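Local coordinates for protein deoxyribodipyrimidine photo-lyase (Oryza sativa Japonica Group, PDB 3UMV) that repairs UV-damaged DNA by using light and an FAD cofactor to split cyclobutane pyrimidine dimers back into separate pyrimidines, at residues A73-P78 / G116-I121; P80-S84 / L140-R144. All blocks are in the same frame, centred on the assembly; numbering follows the deposited sequence.

Contact 1: residues A73-P78 / G116-I121; sequences AFALFP and GGPAEI. With URE (urea), chain M.
Leu76 O lies 3.6 Å from Gly117 N where the two backbones approach, the closest CA pair being Phe77 CA and Gly117 CA at 4.7 Å. Segment 73-78 runs off strand 70-75, while residues 116-121 enter helix 120-127 through a type I turn from Gly117 to Glu120. Gly117 holds a conformation in which a CB would press on the preceding carbonyl oxygen. Strands 70-75 and 111-114 are parallel neighbours in the sheet of the photolyase alpha/beta domain, and the contact lies at their C-terminal ends, where the chain passes from each into a loop. On the strand, Ala75 CB meets Ile121 CG1 at 4.0 Å and Ala73 CB meets Ile121 CD1 at 3.9 Å; chi1 (-65°) sets CG1 by Ala75, and chi2 (-66°) carries CD1 on to Ala73. Pro118 lies over one face of the Phe77 ring, its CD 4.3 Å above the ring centre, the two side chains crossing at about a right angle. Urea N1 sits at the ring edge, 3.3 Å from Phe77 CD2. With Phe77 replaced by an alanine, Pro118 would probably lose the ring face it packs on, and one side of the urea site would be left uncovered. Farther along, Pro78 CG rests 3.5 Å from Gly116 O.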
loop_
_atom_site.group_PDB
_atom_site.type_symbol
_atom_site.label_atom_id
_atom_site.label_comp_id
_atom_site.label_asym_id
_atom_site.label_seq_id
_atom_site.Cartn_x
_atom_site.Cartn_y
_atom_site.Cartn_z
ATOM N N ALA A 73 -5.956 -18.931 -1.200
ATOM C CA ALA A 73 -6.710 -18.683 0.025
ATOM C C ALA A 73 -6.499 -17.253 0.492
ATOM O O ALA A 73 -5.379 -16.752 0.461
ATOM C CB ALA A 73 -6.297 -19.671 1.128
ATOM N N PHE A 74 -7.580 -16.588 0.900
ATOM C CA PHE A 74 -7.485 -15.232 1.434
ATOM C C PHE A 74 -8.090 -15.188 2.826
ATOM O O PHE A 74 -9.224 -15.638 3.029
ATOM C CB PHE A 74 -8.218 -14.232 0.542
ATOM C CG PHE A 74 -8.061 -12.812 0.991
ATOM C CD1 PHE A 74 -7.038 -12.025 0.475
ATOM C CD2 PHE A 74 -8.900 -12.268 1.952
ATOM C CE1 PHE A 74 -6.875 -10.720 0.900
ATOM C CE2 PHE A 74 -8.742 -10.960 2.379
ATOM C CZ PHE A 74 -7.733 -10.181 1.856
ATOM N N ALA A 75 -7.351 -14.658 3.792
ATOM C CA ALA A 75 -7.904 -14.489 5.144
ATOM C C ALA A 75 -8.187 -13.026 5.445
ATOM O O ALA A 75 -7.277 -12.195 5.428
ATOM C CB ALA A 75 -6.956 -15.064 6.195
ATOM N N LEU A 76 -9.453 -12.705 5.705
ATOM C CA LEU A 76 -9.817 -11.375 6.180
ATOM C C LEU A 76 -9.603 -11.301 7.695
ATOM O O LEU A 76 -10.143 -12.122 8.429
ATOM C CB LEU A 76 -11.283 -11.083 5.860
ATOM C CG LEU A 76 -11.724 -9.647 6.174
ATOM C CD1 LEU A 76 -11.042 -8.653 5.212
ATOM C CD2 LEU A 76 -13.240 -9.503 6.119
ATOM N N PHE A 77 -8.814 -10.342 8.174
ATOM C CA PHE A 77 -8.706 -10.162 9.622
ATOM C C PHE A 77 -10.068 -9.707 10.138
ATOM O O PHE A 77 -10.674 -8.791 9.591
ATOM C CB PHE A 77 -7.638 -9.135 9.986
ATOM C CG PHE A 77 -6.229 -9.588 9.708
ATOM C CD1 PHE A 77 -5.318 -9.741 10.740
ATOM C CD2 PHE A 77 -5.815 -9.853 8.418
ATOM C CE1 PHE A 77 -4.017 -10.157 10.485
ATOM C CE2 PHE A 77 -4.520 -10.278 8.160
ATOM C CZ PHE A 77 -3.622 -10.426 9.196
ATOM N N PRO A 78 -10.565 -10.349 11.197
ATOM C CA PRO A 78 -11.885 -9.974 11.716
ATOM C C PRO A 78 -11.856 -8.652 12.505
ATOM O O PRO A 78 -10.778 -8.151 12.826
ATOM C CB PRO A 78 -12.224 -11.143 12.653
ATOM C CG PRO A 78 -10.889 -11.606 13.138
ATOM C CD PRO A 78 -9.977 -11.481 11.927
ATOM N N GLY A 116 -12.656 -15.570 9.446
ATOM C CA GLY A 116 -12.362 -15.744 10.859
ATOM C C GLY A 116 -10.965 -15.299 11.254
ATOM O O GLY A 116 -10.706 -15.032 12.424
ATOM N N GLY A 117 -10.062 -15.213 10.284
ATOM C CA GLY A 117 -8.708 -14.767 10.555
ATOM C C GLY A 117 -7.679 -15.715 9.975
ATOM O O GLY A 117 -8.039 -16.772 9.451
ATOM N N PRO A 118 -6.395 -15.337 10.057
ATOM C CA PRO A 118 -5.289 -16.127 9.503
ATOM C C PRO A 118 -5.143 -17.544 10.082
ATOM O O PRO A 118 -4.546 -18.380 9.416
ATOM C CB PRO A 118 -4.047 -15.279 9.817
ATOM C CG PRO A 118 -4.488 -14.281 10.845
ATOM C CD PRO A 118 -5.937 -14.040 10.581
ATOM N N ALA A 119 -5.662 -17.813 11.279
ATOM C CA ALA A 119 -5.571 -19.165 11.850
ATOM C C ALA A 119 -6.270 -20.215 10.977
ATOM O O ALA A 119 -5.981 -21.411 11.064
ATOM C CB ALA A 119 -6.127 -19.188 13.269
ATOM N N GLU A 120 -7.192 -19.762 10.137
ATOM C CA GLU A 120 -7.884 -20.648 9.209
ATOM C C GLU A 120 -6.951 -21.158 8.103
ATOM O O GLU A 120 -7.212 -22.190 7.484
ATOM C CB GLU A 120 -9.108 -19.939 8.623
ATOM C CG GLU A 120 -10.218 -19.725 9.651
ATOM C CD GLU A 120 -11.344 -18.834 9.150
ATOM O OE1 GLU A 120 -11.082 -17.646 8.866
ATOM O OE2 GLU A 120 -12.494 -19.318 9.046
ATOM N N ILE A 121 -5.858 -20.434 7.868
ATOM C CA ILE A 121 -4.906 -20.769 6.807
ATOM C C ILE A 121 -4.185 -22.086 7.126
ATOM O O ILE A 121 -4.209 -23.026 6.323
ATOM C CB ILE A 121 -3.899 -19.616 6.577
ATOM C CG1 ILE A 121 -4.632 -18.375 6.057
ATOM C CG2 ILE A 121 -2.766 -20.031 5.629
ATOM C CD1 ILE A 121 -5.249 -18.554 4.678
HETATM C C URE M . -7.132 -8.227 5.454
HETATM O O URE M . -6.383 -9.145 5.105
HETATM N N1 URE M . -8.017 -8.432 6.394
HETATM N N2 URE M . -7.036 -7.031 4.922
#

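Contact 2: residues P80-S84 / L140-R144; sequences PFLLS and LRPVR
Leu82 and Leu83 carry one side of this contact and Leu140, Pro142 and Val143 the other, and every meeting across it is between apolar side chains. The loop after strand 70-75 here meets the N-terminal turn of helix 141-157 in the alpha/beta domain. The backbones stay well apart, Leu82 CA and Pro142 CA being 7.5 Å from each other, so the side chains bridge the gap. Pro142 is shared by both leucines: its CB lies 3.9 Å from Leu82 CD1, while its CG lies 3.8 Å from Leu83 CD2. Each leucine crosses the proline at about a right angle. The two leucines reach it by different torsions, Leu82 with CG anti to the backbone N (chi1 -175°) and Leu83 with CG anti to the carbonyl carbon (chi1 -69°). The other branch of each leucine finds a separate neighbour. Leu83 CD1 meets Leu140 CD1 methyl to methyl at 3.7 Å, and Leu82 CD2 makes a looser approach to Val143 CG2 at 4.4 Å. Leu82 also lines the urea pocket, and Leu83 and Leu140 both touch Tyr434 of helix 431-442.

Hydrogen bonding, by contrast, stays within a segment or leads outside both. Leu140 occupies the N-cap position of helix 141-157, and its O accepts the 3.1 Å bond from Arg144 N in the first turn. Leu82 O accepts a bond from Arg429, which probably helps bind FAD, as in related photolyases, and whose side chain touches Leu83. Arg141 forms a salt bridge with Asp338.

With no hydrogen bond between 80-84 and 140-144, their mutual attachment rests on the close fit of five apolar side chains, of which only Leu140 is buried, and the polar bonds of Leu82 and Arg141 tie each segment separately to its surroundings.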
loop_
_atom_site.group_PDB
_atom_site.type_symbol
_atom_site.label_atom_id
_atom_site.label_comp_id
_atom_site.label_asym_id
_atom_site.label_seq_id
_atom_site.Cartn_x
_atom_site.Cartn_y
_atom_site.Cartn_z
ATOM N N PRO A 80 -11.453 -5.862 15.045
ATOM C CA PRO A 80 -11.514 -4.513 14.472
ATOM C C PRO A 80 -10.821 -4.357 13.112
ATOM O O PRO A 80 -10.659 -3.220 12.663
ATOM C CB PRO A 80 -10.774 -3.677 15.515
ATOM C CG PRO A 80 -9.744 -4.615 16.033
ATOM C CD PRO A 80 -10.447 -5.942 16.121
ATOM N N PHE A 81 -10.431 -5.468 12.491
ATOM C CA PHE A 81 -9.903 -5.488 11.120
ATOM C C PHE A 81 -8.442 -5.060 11.009
ATOM O O PHE A 81 -7.883 -4.479 11.931
ATOM C CB PHE A 81 -10.792 -4.647 10.187
ATOM C CG PHE A 81 -12.256 -5.009 10.274
ATOM C CD1 PHE A 81 -12.706 -6.219 9.777
ATOM C CD2 PHE A 81 -13.170 -4.145 10.856
ATOM C CE1 PHE A 81 -14.049 -6.574 9.858
ATOM C CE2 PHE A 81 -14.518 -4.491 10.940
ATOM C CZ PHE A 81 -14.954 -5.704 10.440
ATOM N N LEU A 82 -7.821 -5.360 9.873
ATOM C CA LEU A 82 -6.414 -5.017 9.672
ATOM C C LEU A 82 -6.174 -3.520 9.842
ATOM O O LEU A 82 -6.683 -2.696 9.068
ATOM C CB LEU A 82 -5.947 -5.463 8.293
ATOM C CG LEU A 82 -4.446 -5.241 8.059
ATOM C CD1 LEU A 82 -3.662 -5.983 9.147
ATOM C CD2 LEU A 82 -4.062 -5.702 6.665
ATOM N N LEU A 83 -5.386 -3.175 10.850
ATOM C CA LEU A 83 -5.051 -1.784 11.156
ATOM C C LEU A 83 -6.283 -0.875 11.194
ATOM O O LEU A 83 -6.242 0.266 10.735
ATOM C CB LEU A 83 -3.994 -1.252 10.174
ATOM C CG LEU A 83 -2.606 -1.893 10.349
ATOM C CD1 LEU A 83 -1.697 -1.627 9.163
ATOM C CD2 LEU A 83 -1.947 -1.453 11.669
ATOM N N SER A 84 -7.370 -1.394 11.753
ATOM C CA SER A 84 -8.601 -0.624 11.932
ATOM C C SER A 84 -9.220 -0.107 10.626
ATOM O O SER A 84 -9.748 1.007 10.582
ATOM C CB SER A 84 -8.377 0.535 12.912
ATOM O OG SER A 84 -7.867 0.060 14.146
ATOM N N LEU A 140 4.522 -4.659 7.141
ATOM C CA LEU A 140 3.735 -4.112 8.249
ATOM C C LEU A 140 3.672 -5.126 9.396
ATOM O O LEU A 140 3.484 -6.326 9.168
ATOM C CB LEU A 140 2.330 -3.758 7.787
ATOM C CG LEU A 140 2.300 -2.632 6.743
ATOM C CD1 LEU A 140 0.861 -2.203 6.546
ATOM C CD2 LEU A 140 3.186 -1.432 7.171
ATOM N N ARG A 141 3.802 -4.655 10.631
ATOM C CA ARG A 141 3.927 -5.585 11.738
ATOM C C ARG A 141 2.741 -6.549 11.929
ATOM O O ARG A 141 2.968 -7.713 12.243
ATOM C CB ARG A 141 4.361 -4.898 13.050
ATOM C CG ARG A 141 3.260 -4.241 13.868
ATOM C CD ARG A 141 3.840 -3.585 15.130
ATOM N NE ARG A 141 4.912 -2.637 14.824
ATOM C CZ ARG A 141 4.735 -1.321 14.680
ATOM N NH1 ARG A 141 3.527 -0.777 14.828
ATOM N NH2 ARG A 141 5.774 -0.539 14.401
ATOM N N PRO A 142 1.481 -6.094 11.736
ATOM C CA PRO A 142 0.448 -7.115 11.980
ATOM C C PRO A 142 0.461 -8.254 10.964
ATOM O O PRO A 142 0.043 -9.380 11.287
ATOM C CB PRO A 142 -0.875 -6.336 11.922
ATOM C CG PRO A 142 -0.542 -4.990 11.400
ATOM C CD PRO A 142 0.921 -4.739 11.567
ATOM N N VAL A 143 0.923 -7.968 9.752
ATOM C CA VAL A 143 1.008 -8.992 8.718
ATOM C C VAL A 143 2.167 -9.957 8.971
ATOM O O VAL A 143 1.998 -11.173 8.908
ATOM C CB VAL A 143 1.165 -8.364 7.341
ATOM C CG1 VAL A 143 1.284 -9.456 6.303
ATOM C CG2 VAL A 143 -0.009 -7.437 7.062
ATOM N N ARG A 144 3.348 -9.395 9.233
ATOM C CA ARG A 144 4.521 -10.170 9.598
ATOM C C ARG A 144 4.236 -11.054 10.804
ATOM O O ARG A 144 4.648 -12.203 10.826
ATOM C CB ARG A 144 5.732 -9.261 9.898
ATOM C CG ARG A 144 6.241 -8.467 8.720
ATOM C CD ARG A 144 7.538 -7.718 9.059
ATOM N NE ARG A 144 8.699 -8.605 9.203
ATOM C CZ ARG A 144 9.959 -8.171 9.246
ATOM N NH1 ARG A 144 10.218 -6.883 9.167
ATOM N NH2 ARG A 144 10.966 -9.021 9.377
#

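Overall arrangement
Both contacts belong to the photolyase alpha/beta domain, their centres 12 Å apart. Contact 1 is the more buried, with five of nine touching residues inside the protein and 322 Å² covered; contact 2 is a surface contact covering 193 Å², yet lies nearer the chain's centre (12 Å against 19 Å). Helix 141-157, which supplies one side of contact 2, also borders contact 1, its Ala146 touching Phe77 and Pro118. Neither contact has a hydrogen bond across it, but contact 1 mixes ring-on-proline packing, alanine methyls and glycine backbone, whereas contact 2 is purely side chain to side chain between leucines, a valine and a proline. They meet where Phe77 CB lies 3.8 Å from Leu82 N, and both residues line the same urea pocket.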